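Side-chain contacts in probable 2-phosphosulfolactate phosphatase (Clostridium acetobutylicum, PDB 1VR0), which probably catalyses the magnesium-dependent hydrolysis of (2R)-O-phospho-3-sulfolactate to (2R)-3-sulfolactate and phosphate: residues S44-A49 / L237-T242; P59-E64 / A120-E125; E65-V70 / A77-E82; M98-D103 / L110-T115; D129-S134 / E139-K144. All blocks are in the same frame, centred on the assembly; numbering follows the deposited sequence.

In the fold
Following the chain from the N terminus, contact 1 opens first, on helix 42-51, and closes last, near strand 240-242, so the other four all lie within its span. Contact 2 runs from the end of strand 56-59 to helix 117-123 and encloses contacts 3 and 4, which follow one another in series and both involve the three-stranded parallel sheet. Contact 5 begins only after contact 2 has closed; it sets helix 138-148 on strand 129-133 of the larger mixed sheet. None of them cross. Contact 1 touches contacts 2, 4 and 5, Tyr-241 meeting the side chains of contact 2 and Met-112 packing on helix 42-51, and thereby ties the two sheets together.

Contact 1 (S44-A49 / L237-T242)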
# COMPACT_ATOMS: atom_id res chain seq x y z
N SER A 44 -19.81 -3.81 6.15
CA SER A 44 -21.03 -4.33 5.53
C SER A 44 -22.09 -4.59 6.60
O SER A 44 -23.27 -4.37 6.36
CB SER A 44 -20.73 -5.60 4.74
OG SER A 44 -19.88 -5.26 3.66
N VAL A 45 -21.64 -5.04 7.78
CA VAL A 45 -22.53 -5.21 8.91
C VAL A 45 -23.07 -3.84 9.38
O VAL A 45 -24.26 -3.61 9.45
CB VAL A 45 -21.85 -5.94 10.08
CG1 VAL A 45 -22.61 -5.71 11.33
CG2 VAL A 45 -21.72 -7.45 9.80
N ILE A 46 -22.19 -2.93 9.69
CA ILE A 46 -22.61 -1.64 10.18
C ILE A 46 -23.64 -0.99 9.22
O ILE A 46 -24.68 -0.51 9.66
CB ILE A 46 -21.43 -0.71 10.40
CG1 ILE A 46 -20.61 -1.22 11.59
CG2 ILE A 46 -21.90 0.71 10.67
CD1 ILE A 46 -19.16 -0.92 11.48
N THR A 47 -23.31 -0.99 7.94
CA THR A 47 -24.14 -0.42 6.91
C THR A 47 -25.53 -1.07 6.87
O THR A 47 -26.55 -0.39 6.80
CB THR A 47 -23.45 -0.58 5.54
OG1 THR A 47 -22.24 0.18 5.53
CG2 THR A 47 -24.36 -0.08 4.41
N THR A 48 -25.56 -2.40 6.93
CA THR A 48 -26.78 -3.15 6.87
C THR A 48 -27.65 -2.89 8.13
O THR A 48 -28.86 -2.59 8.04
CB THR A 48 -26.47 -4.65 6.68
OG1 THR A 48 -25.81 -4.83 5.43
CG2 THR A 48 -27.74 -5.50 6.71
N ALA A 49 -27.03 -2.99 9.28
CA ALA A 49 -27.73 -2.85 10.52
C ALA A 49 -28.43 -1.50 10.63
O ALA A 49 -29.62 -1.45 10.96
CB ALA A 49 -26.76 -3.02 11.65
N LEU A 237 -27.79 4.70 2.59
CA LEU A 237 -27.42 5.33 3.84
C LEU A 237 -25.89 5.39 3.97
O LEU A 237 -25.18 4.44 3.58
CB LEU A 237 -27.92 4.43 4.95
CG LEU A 237 -28.46 5.09 6.17
CD1 LEU A 237 -29.82 5.67 5.86
CD2 LEU A 237 -28.51 4.01 7.23
N VAL A 238 -25.40 6.49 4.54
CA VAL A 238 -23.98 6.62 4.84
C VAL A 238 -23.74 6.80 6.31
O VAL A 238 -23.72 7.91 6.80
CB VAL A 238 -23.37 7.79 4.11
CG1 VAL A 238 -21.88 7.84 4.39
CG2 VAL A 238 -23.63 7.66 2.61
N PRO A 239 -23.50 5.71 7.03
CA PRO A 239 -23.26 5.88 8.45
C PRO A 239 -22.03 6.72 8.74
O PRO A 239 -21.09 6.79 7.95
CB PRO A 239 -23.03 4.45 8.96
CG PRO A 239 -23.54 3.56 7.90
CD PRO A 239 -23.39 4.31 6.61
N GLN A 240 -22.06 7.37 9.90
CA GLN A 240 -21.03 8.30 10.23
C GLN A 240 -20.64 8.12 11.69
O GLN A 240 -21.50 8.06 12.55
CB GLN A 240 -21.57 9.68 9.94
CG GLN A 240 -20.52 10.69 9.83
CD GLN A 240 -20.90 11.89 8.98
OE1 GLN A 240 -21.96 11.92 8.31
NE2 GLN A 240 -20.02 12.89 9.00
N TYR A 241 -19.34 8.00 11.94
CA TYR A 241 -18.79 7.85 13.29
C TYR A 241 -18.53 9.24 13.87
O TYR A 241 -17.86 10.05 13.27
CB TYR A 241 -17.51 7.00 13.25
CG TYR A 241 -16.77 6.84 14.57
CD1 TYR A 241 -17.28 6.08 15.59
CD2 TYR A 241 -15.53 7.43 14.77
CE1 TYR A 241 -16.62 5.94 16.78
CE2 TYR A 241 -14.85 7.29 15.97
CZ TYR A 241 -15.41 6.54 16.97
OH TYR A 241 -14.77 6.39 18.18
N THR A 242 -19.07 9.50 15.05
CA THR A 242 -19.02 10.80 15.68
C THR A 242 -19.07 10.59 17.17
O THR A 242 -20.02 10.01 17.64
CB THR A 242 -20.27 11.64 15.28
OG1 THR A 242 -20.35 11.77 13.85
CG2 THR A 242 -20.21 13.03 15.91
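The pyrrolidine ring of Pro-239 is turned toward helix 42-51 and meets two consecutive residues of it, Ile-46 and Thr-47. Its outer corner, CG, faces the backbone of the helix and lies 4.1 Å from Thr-47 CA. The CB corner of Pro-239 meets the branch methyl of Ile-46, with 4.3 Å to CG2, so the ring sits beside the helix and is touched by one apolar and one polar residue. Thr-47 OG1 passes the ring loosely, 4.3 Å from Pro-239 CG. With chi1 at -65°, that OG1 lies back along the helix, where it hydrogen-bonds to Thr-43 O. In the fold, the contact packs helix 42-51 against the residue leading into strand 240-242. Pro-239 in turn joins the adjacent strand 129-133 of the mixed sheet through a backbone hydrogen bond to Ile-132, whose side chain also touches the helix. No hydrogen bond links residues 44-49 to residues 237-242. The junction is therefore buried van der Waals packing, and the one hydroxyl beside the ring, Thr-47 OG1, is satisfied within the helix by Thr-43 O.

Contact 2 (P59-E64 / A120-E125)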
# COMPACT_ATOMS: atom_id res chain seq x y z
N PRO A 59 -18.64 0.97 18.19
CA PRO A 59 -17.47 0.15 17.99
C PRO A 59 -16.46 0.26 19.14
O PRO A 59 -16.16 1.34 19.60
CB PRO A 59 -16.87 0.73 16.71
CG PRO A 59 -17.25 2.10 16.70
CD PRO A 59 -18.57 2.20 17.38
N VAL A 60 -15.98 -0.87 19.60
CA VAL A 60 -14.97 -0.92 20.65
C VAL A 60 -13.83 -1.90 20.27
O VAL A 60 -13.95 -2.72 19.34
CB VAL A 60 -15.58 -1.31 22.00
CG1 VAL A 60 -16.69 -0.33 22.37
CG2 VAL A 60 -16.09 -2.75 22.01
N LEU A 61 -12.72 -1.80 20.99
CA LEU A 61 -11.53 -2.56 20.65
C LEU A 61 -11.44 -3.89 21.41
O LEU A 61 -10.84 -4.84 20.92
CB LEU A 61 -10.27 -1.69 20.85
CG LEU A 61 -10.16 -0.44 19.95
CD1 LEU A 61 -8.80 0.20 20.07
CD2 LEU A 61 -10.48 -0.67 18.46
N THR A 62 -12.02 -3.99 22.59
CA THR A 62 -11.88 -5.23 23.35
C THR A 62 -13.22 -5.77 23.77
O THR A 62 -14.19 -5.02 23.92
CB THR A 62 -10.98 -5.06 24.62
OG1 THR A 62 -11.67 -4.31 25.63
CG2 THR A 62 -9.72 -4.35 24.25
N VAL A 63 -13.25 -7.07 24.01
CA VAL A 63 -14.42 -7.71 24.58
C VAL A 63 -14.77 -7.13 25.94
O VAL A 63 -15.94 -6.93 26.26
CB VAL A 63 -14.21 -9.25 24.67
CG1 VAL A 63 -15.35 -9.94 25.43
CG2 VAL A 63 -14.04 -9.82 23.23
N GLU A 64 -13.76 -6.85 26.75
CA GLU A 64 -14.03 -6.34 28.09
C GLU A 64 -14.75 -4.97 28.05
O GLU A 64 -15.70 -4.73 28.76
CB GLU A 64 -12.72 -6.23 28.84
CG GLU A 64 -12.92 -6.17 30.31
CD GLU A 64 -11.78 -5.45 31.01
OE1 GLU A 64 -11.71 -5.58 32.27
OE2 GLU A 64 -10.97 -4.78 30.31
N ALA A 120 -9.76 0.25 12.57
CA ALA A 120 -9.66 1.29 11.55
C ALA A 120 -10.55 2.52 11.88
O ALA A 120 -10.18 3.68 11.62
CB ALA A 120 -10.04 0.72 10.19
N ILE A 121 -11.73 2.25 12.44
CA ILE A 121 -12.68 3.33 12.78
C ILE A 121 -12.08 4.21 13.88
O ILE A 121 -11.87 5.40 13.70
CB ILE A 121 -14.09 2.77 13.16
CG1 ILE A 121 -14.74 2.12 11.94
CG2 ILE A 121 -15.00 3.90 13.62
CD1 ILE A 121 -15.93 1.18 12.26
N LYS A 122 -11.71 3.59 14.99
CA LYS A 122 -11.02 4.30 16.05
C LYS A 122 -9.75 5.00 15.58
O LYS A 122 -9.46 6.09 16.04
CB LYS A 122 -10.68 3.32 17.19
CG LYS A 122 -11.91 2.69 17.89
CD LYS A 122 -12.86 3.76 18.46
CE LYS A 122 -13.24 3.51 19.92
NZ LYS A 122 -13.57 4.83 20.56
N GLY A 123 -9.00 4.38 14.67
CA GLY A 123 -7.76 4.97 14.15
C GLY A 123 -7.91 6.23 13.31
O GLY A 123 -6.95 6.94 13.08
N SER A 124 -9.14 6.50 12.86
CA SER A 124 -9.46 7.66 12.04
C SER A 124 -10.06 8.85 12.83
O SER A 124 -10.46 9.85 12.21
CB SER A 124 -10.41 7.22 10.95
OG SER A 124 -9.92 6.01 10.35
N GLU A 125 -10.06 8.77 14.16
CA GLU A 125 -10.69 9.81 15.02
C GLU A 125 -10.40 11.26 14.65
O GLU A 125 -11.24 12.13 14.86
CB GLU A 125 -10.28 9.64 16.48
CG GLU A 125 -10.78 8.34 17.06
CD GLU A 125 -11.42 8.52 18.40
OE1 GLU A 125 -10.68 9.05 19.28
OE2 GLU A 125 -12.62 8.13 18.54
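Leu-61 lays CD2 against the aliphatic start of Lys-122, 3.7 Å from its CG, an apolar contact in which the two chains pass at a slant. The leucine CB does not aim at the helix, but the end of the side chain comes in to it. Deeper in, Pro-59 CG rests 4.2 Å from the branch methyl CG2 of Ile-121. Between the segments themselves the polar part is slight: Lys-122 CE stands 3.7 Å from Pro-59 O, a carbon-to-oxygen contact and no hydrogen bond. Lys-122 bends at chi2 (-57°) and again at chi3, which curls its chain along residues 59-61; its NZ then hydrogen-bonds to Tyr-241 OH, with only a long salt bridge, 4.0 Å, to Glu-125 OE2, which is hydrogen-bonded to Tyr-241 OH too. Just past helix 117-123, Ser-124 OG donates back to Ala-120 O at 2.7 Å; on the other segment Thr-62 is the N-cap of helix 63-73, its OG1 bonding Glu-65 N. Pro-59 ends strand 56-59 of the three-stranded sheet, and Ile-121 also packs on Val-36 of strand 33-37 and on Tyr-241 of strand 240-242, so helix 117-123 lies between the edge of one sheet and strands of the other.

Contact 3 (E65-V70 / A77-E82). With 3SL ((2R)-3-sulfolactic acid), chain E.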
# COMPACT_ATOMS: atom_id res chain seq x y z
N GLU A 65 -14.28 -4.11 27.17
CA GLU A 65 -14.89 -2.80 26.97
C GLU A 65 -16.32 -2.92 26.40
O GLU A 65 -17.19 -2.13 26.76
CB GLU A 65 -13.95 -1.96 26.09
CG GLU A 65 -14.53 -0.77 25.35
CD GLU A 65 -14.60 0.53 26.14
OE1 GLU A 65 -14.83 0.49 27.40
OE2 GLU A 65 -14.46 1.59 25.45
N ALA A 66 -16.56 -3.93 25.54
CA ALA A 66 -17.90 -4.23 25.00
C ALA A 66 -18.88 -4.62 26.09
O ALA A 66 -20.03 -4.16 26.08
CB ALA A 66 -17.83 -5.32 23.94
N LEU A 67 -18.45 -5.44 27.04
CA LEU A 67 -19.34 -5.89 28.12
C LEU A 67 -19.67 -4.77 29.08
O LEU A 67 -20.75 -4.75 29.67
CB LEU A 67 -18.74 -7.09 28.88
CG LEU A 67 -18.52 -8.34 28.00
CD1 LEU A 67 -17.71 -9.46 28.69
CD2 LEU A 67 -19.85 -8.88 27.46
N LYS A 68 -18.74 -3.84 29.22
CA LYS A 68 -18.93 -2.66 30.03
C LYS A 68 -19.93 -1.70 29.35
O LYS A 68 -20.83 -1.16 29.99
CB LYS A 68 -17.55 -2.01 30.26
CG LYS A 68 -17.47 -0.85 31.25
CD LYS A 68 -16.36 0.17 30.82
CE LYS A 68 -15.98 1.15 31.97
NZ LYS A 68 -14.75 1.92 31.61
N LYS A 69 -19.78 -1.54 28.03
CA LYS A 69 -20.68 -0.68 27.26
C LYS A 69 -22.16 -1.13 27.28
O LYS A 69 -23.06 -0.30 27.27
CB LYS A 69 -20.21 -0.58 25.80
CG LYS A 69 -19.05 0.41 25.53
CD LYS A 69 -19.27 1.76 26.21
CE LYS A 69 -18.48 2.91 25.57
NZ LYS A 69 -18.97 4.24 26.11
N VAL A 70 -22.41 -2.44 27.31
CA VAL A 70 -23.78 -2.97 27.49
C VAL A 70 -24.49 -2.37 28.70
O VAL A 70 -25.65 -1.96 28.62
CB VAL A 70 -23.79 -4.50 27.69
CG1 VAL A 70 -25.11 -4.97 28.36
CG2 VAL A 70 -23.57 -5.20 26.36
N ALA A 77 -29.44 -2.70 24.30
CA ALA A 77 -28.10 -2.98 23.81
C ALA A 77 -28.02 -4.41 23.35
O ALA A 77 -28.57 -5.27 23.99
CB ALA A 77 -27.08 -2.75 24.90
N ILE A 78 -27.32 -4.66 22.25
CA ILE A 78 -26.98 -6.01 21.82
C ILE A 78 -25.48 -6.11 21.51
O ILE A 78 -24.83 -5.10 21.18
CB ILE A 78 -27.81 -6.44 20.59
CG1 ILE A 78 -27.66 -5.44 19.43
CG2 ILE A 78 -29.29 -6.57 20.94
CD1 ILE A 78 -28.41 -5.86 18.17
N LEU A 79 -24.93 -7.32 21.62
CA LEU A 79 -23.50 -7.58 21.42
C LEU A 79 -23.24 -8.35 20.13
O LEU A 79 -23.70 -9.48 19.97
CB LEU A 79 -22.95 -8.40 22.60
CG LEU A 79 -22.71 -7.67 23.92
CD1 LEU A 79 -22.49 -8.65 25.02
CD2 LEU A 79 -21.53 -6.73 23.81
N GLY A 80 -22.46 -7.77 19.24
CA GLY A 80 -22.04 -8.46 18.01
C GLY A 80 -20.59 -8.22 17.61
O GLY A 80 -19.87 -7.48 18.27
N GLY A 81 -20.18 -8.85 16.51
CA GLY A 81 -18.79 -8.80 16.00
C GLY A 81 -18.16 -10.17 15.91
O GLY A 81 -18.83 -11.18 15.81
N GLU A 82 -16.83 -10.21 15.97
CA GLU A 82 -16.10 -11.49 15.87
C GLU A 82 -14.66 -11.43 16.32
O GLU A 82 -14.04 -10.36 16.36
CB GLU A 82 -16.11 -12.01 14.43
CG GLU A 82 -15.67 -10.99 13.39
CD GLU A 82 -14.14 -10.69 13.35
OE1 GLU A 82 -13.31 -11.51 13.77
OE2 GLU A 82 -13.75 -9.62 12.86
O11 3SL E . -10.52 -12.82 10.20
C1 3SL E . -11.70 -12.94 9.84
O12 3SL E . -12.17 -13.92 9.20
C2 3SL E . -12.61 -11.82 10.20
O2 3SL E . -11.88 -10.62 10.00
C3 3SL E . -13.85 -11.94 9.33
S 3SL E . -14.82 -10.60 9.47
O3S 3SL E . -15.94 -10.89 10.38
O1S 3SL E . -14.08 -9.31 9.71
O2S 3SL E . -15.53 -10.45 8.20
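A single strand side chain, Leu-79, meets three side chains of the facing helix, Ala-66, Leu-67 and Val-70. Val-70 sets CG2 3.6 Å from Leu-79 CG, and the two side chains cross at about a right angle. CD1 of the leucine takes Leu-67 CD2 at 3.6 Å. The CB of Leu-67 points away from the strand, yet its end comes nearer, again roughly square to Leu-79. The other methyl, Leu-79 CD2, reaches Ala-66, 4.0 Å from its CB. Nearer the strand's beginning, Ala-77 CB lies 4.1 Å from Val-70 O. Beyond Leu-79 come two glycines; a CB on Gly-81 would be jammed against the carbonyl O of Gly-80. The chain then delivers Glu-82 to the sulfolactate. With chi1 at 51° and a bend at chi2, Glu-82 brings CG nearest, 3.0 Å from sulfonate O3S; the carboxylate is also close to the sulfonate, OE2 3.2 Å from O1S, but no hydrogen bond is assigned between them. OE1 is held by hydrogen bonds to Thr-115 OG1 and Gly-85 N. Helix 63-73 and strand 77-81 run nearly antiparallel (164°), their axes 8.9 Å apart. The helix is the crossover from strand 56-59 to strand 77-81, which both flank strand 109-113; Ala-66 and Leu-79 pack together on Ile-111 of that middle strand.

Contact 4 (M98-D103 / L110-T115); sequences MEYTED and LIMTTT
Tyr-100 brings the CD1-CE1 side of its ring obliquely against the forked end of Leu-110. CE1 is almost equally far from both methyls, 3.7 Å from Leu-110 CD1 and 3.8 Å from CD2, and the next ring carbon, Tyr-100 CD1, is 4.0 Å from that same CD2. The two side chains cross at about a right angle. Leu-110 gets there by an extended first torsion, CG opposite the backbone N (chi1 176°), which carries both methyls up from the strand toward the tyrosine. Farther along the ring the selenomethionine Met-112 takes over. Its terminal CE comes within 4.0 Å of Tyr-100 OH, at a slant; the chain bends at chi3 (24°), which swings the methyl there. The hydroxyl itself hydrogen-bonds to Ser-94 O, which fixes the polar end of the ring. Strand 109-113 closes a beta-alpha-beta unit made with strand 77-81 and helix 102-105, and Tyr-100 lies just before that short helix, whose N-cap, Thr-101, makes a weak hydrogen bond to Val-104 N. Tyr-100 thus packs the connection onto the strand it leads into. Helix 42-51 adds to the packing: Val-45 and Ile-46 touch Met-112, and Val-45 also reaches the tyrosine ring. Past the strand's end the chain runs toward the substrate site: Met-112's side chain is about 8 Å from the bound sulfolactate, and Thr-115 touches that ligand.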
# COMPACT_ATOMS: atom_id res chain seq x y z
N MSE A 98 -26.43 -10.78 7.49
CA MSE A 98 -27.80 -11.33 7.45
C MSE A 98 -28.49 -11.46 8.76
O MSE A 98 -29.71 -11.51 8.80
CB MSE A 98 -27.87 -12.71 6.81
CG MSE A 98 -28.20 -12.61 5.35
SE MSE A 98 -26.56 -12.06 4.44
CE MSE A 98 -25.85 -14.02 4.24
N GLU A 99 -27.73 -11.58 9.84
CA GLU A 99 -28.35 -11.77 11.13
C GLU A 99 -28.85 -10.46 11.76
O GLU A 99 -29.62 -10.51 12.72
CB GLU A 99 -27.48 -12.65 12.04
CG GLU A 99 -26.19 -12.09 12.59
CD GLU A 99 -25.20 -13.20 13.00
OE1 GLU A 99 -25.57 -14.16 13.72
OE2 GLU A 99 -24.02 -13.13 12.60
N TYR A 100 -28.50 -9.33 11.15
CA TYR A 100 -28.94 -8.01 11.61
C TYR A 100 -30.14 -7.53 10.83
O TYR A 100 -30.13 -6.44 10.23
CB TYR A 100 -27.79 -7.00 11.54
CG TYR A 100 -26.64 -7.41 12.40
CD1 TYR A 100 -26.59 -7.03 13.74
CD2 TYR A 100 -25.60 -8.23 11.90
CE1 TYR A 100 -25.53 -7.43 14.56
CE2 TYR A 100 -24.56 -8.63 12.71
CZ TYR A 100 -24.53 -8.22 14.05
OH TYR A 100 -23.53 -8.61 14.92
N THR A 101 -31.19 -8.35 10.88
CA THR A 101 -32.48 -8.02 10.28
C THR A 101 -33.17 -6.92 11.07
O THR A 101 -32.87 -6.71 12.24
CB THR A 101 -33.44 -9.25 10.27
OG1 THR A 101 -33.83 -9.61 11.61
CG2 THR A 101 -32.83 -10.41 9.59
N GLU A 102 -34.14 -6.26 10.43
CA GLU A 102 -34.91 -5.18 11.05
C GLU A 102 -35.61 -5.63 12.35
O GLU A 102 -35.67 -4.89 13.34
CB GLU A 102 -35.93 -4.60 10.05
CG GLU A 102 -36.56 -3.28 10.53
CD GLU A 102 -37.84 -2.95 9.81
OE1 GLU A 102 -37.86 -3.26 8.61
OE2 GLU A 102 -38.79 -2.38 10.42
N ASP A 103 -36.11 -6.85 12.33
CA ASP A 103 -36.77 -7.43 13.49
C ASP A 103 -35.84 -7.51 14.70
O ASP A 103 -36.23 -7.28 15.83
CB ASP A 103 -37.20 -8.84 13.09
CG ASP A 103 -38.47 -9.25 13.74
OD1 ASP A 103 -38.94 -8.53 14.67
OD2 ASP A 103 -38.99 -10.33 13.31
N LEU A 110 -26.13 -1.39 19.01
CA LEU A 110 -25.23 -2.49 18.69
C LEU A 110 -23.81 -2.19 19.17
O LEU A 110 -23.13 -1.34 18.61
CB LEU A 110 -25.27 -2.72 17.19
CG LEU A 110 -24.35 -3.75 16.59
CD1 LEU A 110 -24.50 -5.11 17.26
CD2 LEU A 110 -24.70 -3.82 15.15
N ILE A 111 -23.39 -2.88 20.22
CA ILE A 111 -22.03 -2.81 20.69
C ILE A 111 -21.24 -3.85 19.88
O ILE A 111 -21.56 -5.04 19.90
CB ILE A 111 -21.89 -3.16 22.17
CG1 ILE A 111 -22.90 -2.41 23.06
CG2 ILE A 111 -20.50 -2.89 22.66
CD1 ILE A 111 -22.97 -0.91 22.89
N MSE A 112 -20.23 -3.42 19.15
CA MSE A 112 -19.39 -4.38 18.45
C MSE A 112 -17.91 -4.16 18.50
O MSE A 112 -17.42 -3.03 18.61
CB MSE A 112 -19.81 -4.55 16.99
CG MSE A 112 -20.11 -3.31 16.20
SE MSE A 112 -20.34 -3.67 14.21
CE MSE A 112 -20.89 -5.72 14.25
N THR A 113 -17.21 -5.28 18.42
CA THR A 113 -15.78 -5.30 18.34
C THR A 113 -15.42 -6.35 17.30
O THR A 113 -15.98 -7.45 17.30
CB THR A 113 -15.14 -5.60 19.71
OG1 THR A 113 -13.73 -5.59 19.57
CG2 THR A 113 -15.60 -6.93 20.30
N THR A 114 -14.52 -6.00 16.39
CA THR A 114 -14.09 -6.90 15.33
C THR A 114 -12.58 -6.90 15.15
O THR A 114 -11.85 -6.09 15.75
CB THR A 114 -14.77 -6.60 13.95
OG1 THR A 114 -14.28 -5.38 13.38
CG2 THR A 114 -16.26 -6.51 14.06
N THR A 115 -12.12 -7.85 14.34
CA THR A 115 -10.70 -8.09 14.12
C THR A 115 -10.00 -6.88 13.44
O THR A 115 -8.96 -6.45 13.91
CB THR A 115 -10.50 -9.43 13.32
OG1 THR A 115 -10.84 -10.58 14.13
CG2 THR A 115 -9.05 -9.58 12.84

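Contact 5 (D129-S134 / E139-K144); sequences DILIGS and EAVAEK
Strand 129-133 and helix 138-148 form the first two elements of a beta-alpha-beta crossover leading to strand 152-156, and here Val-141 and Lys-144 of the helix come down on Leu-131 and Gly-133 of the strand. The two segments run nearly antiparallel, 160° between their directions, with axes 8.9 Å apart. Gly-133 has no side chain, so Val-141 can set CG2 directly on its backbone, 3.9 Å from Gly-133 CA and 4.0 Å from Ile-132 O. The other valine methyl, CG1, approaches Leu-131 CD1 more loosely, at 4.4 Å. Lys-144 shares the leucine: Leu-131 holds both methyls 4.0 Å from Lys-144 CG, and the two chains cross at about a right angle. An extended chi1 (-175°) lowers that CG onto the strand, and a bend at chi2 then lifts the amine away to a salt bridge with Glu-147. Beneath this helix the strand lies between 33-37 and 240-242 in the mixed sheet. Ile-132 faces helix 42-51 on the other side of that sheet, while Ala-142 packs on helix 165-181.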
# COMPACT_ATOMS: atom_id res chain seq x y z
N ASP A 129 -14.69 14.22 9.15
CA ASP A 129 -15.86 13.35 9.04
C ASP A 129 -15.38 11.96 8.83
O ASP A 129 -14.59 11.75 7.92
CB ASP A 129 -16.72 13.74 7.84
CG ASP A 129 -17.39 15.09 8.02
OD1 ASP A 129 -18.32 15.16 8.84
OD2 ASP A 129 -16.98 16.08 7.34
N ILE A 130 -15.84 11.01 9.65
CA ILE A 130 -15.59 9.59 9.42
C ILE A 130 -16.84 8.91 8.83
O ILE A 130 -17.84 8.74 9.51
CB ILE A 130 -15.20 8.81 10.68
CG1 ILE A 130 -13.92 9.37 11.31
CG2 ILE A 130 -15.04 7.31 10.34
CD1 ILE A 130 -14.16 10.37 12.35
N LEU A 131 -16.74 8.48 7.58
CA LEU A 131 -17.82 7.77 6.90
C LEU A 131 -17.60 6.28 6.90
O LEU A 131 -16.48 5.81 6.90
CB LEU A 131 -17.92 8.22 5.45
CG LEU A 131 -18.09 9.72 5.22
CD1 LEU A 131 -18.19 10.01 3.72
CD2 LEU A 131 -19.32 10.29 5.96
N ILE A 132 -18.67 5.52 6.89
CA ILE A 132 -18.55 4.07 6.85
C ILE A 132 -18.94 3.62 5.47
O ILE A 132 -20.05 3.88 5.05
CB ILE A 132 -19.46 3.39 7.87
CG1 ILE A 132 -19.14 3.88 9.30
CG2 ILE A 132 -19.31 1.90 7.76
CD1 ILE A 132 -17.66 3.78 9.71
N GLY A 133 -18.03 2.93 4.79
CA GLY A 133 -18.26 2.54 3.41
C GLY A 133 -18.11 1.06 3.15
O GLY A 133 -17.43 0.34 3.87
N SER A 134 -18.78 0.62 2.09
CA SER A 134 -18.81 -0.79 1.72
C SER A 134 -19.26 -0.81 0.28
O SER A 134 -19.68 0.23 -0.26
CB SER A 134 -19.82 -1.53 2.60
OG SER A 134 -21.16 -1.03 2.44
N GLU A 139 -22.13 3.94 -3.89
CA GLU A 139 -22.65 5.11 -4.59
C GLU A 139 -23.04 6.22 -3.60
O GLU A 139 -22.71 7.40 -3.81
CB GLU A 139 -23.86 4.74 -5.46
CG GLU A 139 -23.56 3.83 -6.66
CD GLU A 139 -23.00 4.56 -7.89
OE1 GLU A 139 -22.89 5.80 -7.89
OE2 GLU A 139 -22.66 3.90 -8.89
N ALA A 140 -23.76 5.85 -2.55
CA ALA A 140 -24.22 6.84 -1.61
C ALA A 140 -23.04 7.50 -0.89
O ALA A 140 -23.08 8.69 -0.59
CB ALA A 140 -25.19 6.22 -0.61
N VAL A 141 -21.98 6.73 -0.64
CA VAL A 141 -20.76 7.28 -0.02
C VAL A 141 -20.12 8.32 -0.93
O VAL A 141 -19.62 9.35 -0.48
CB VAL A 141 -19.73 6.19 0.27
CG1 VAL A 141 -18.44 6.79 0.73
CG2 VAL A 141 -20.26 5.19 1.31
N ALA A 142 -20.10 8.03 -2.23
CA ALA A 142 -19.49 8.92 -3.18
C ALA A 142 -20.29 10.21 -3.20
O ALA A 142 -19.73 11.30 -3.22
CB ALA A 142 -19.46 8.28 -4.52
N GLU A 143 -21.60 10.10 -3.12
CA GLU A 143 -22.44 11.27 -3.08
C GLU A 143 -22.18 12.12 -1.84
O GLU A 143 -22.10 13.33 -1.95
CB GLU A 143 -23.88 10.86 -3.16
CG GLU A 143 -24.78 12.04 -3.08
CD GLU A 143 -26.14 11.77 -3.64
OE1 GLU A 143 -26.20 11.19 -4.75
OE2 GLU A 143 -27.13 12.12 -2.96
N LYS A 144 -22.00 11.49 -0.69
CA LYS A 144 -21.68 12.20 0.55
C LYS A 144 -20.29 12.87 0.53
O LYS A 144 -20.10 13.99 0.99
CB LYS A 144 -21.82 11.27 1.75
CG LYS A 144 -21.64 11.93 3.12
CD LYS A 144 -22.69 12.91 3.45
CE LYS A 144 -22.38 13.58 4.79
NZ LYS A 144 -23.35 14.70 5.10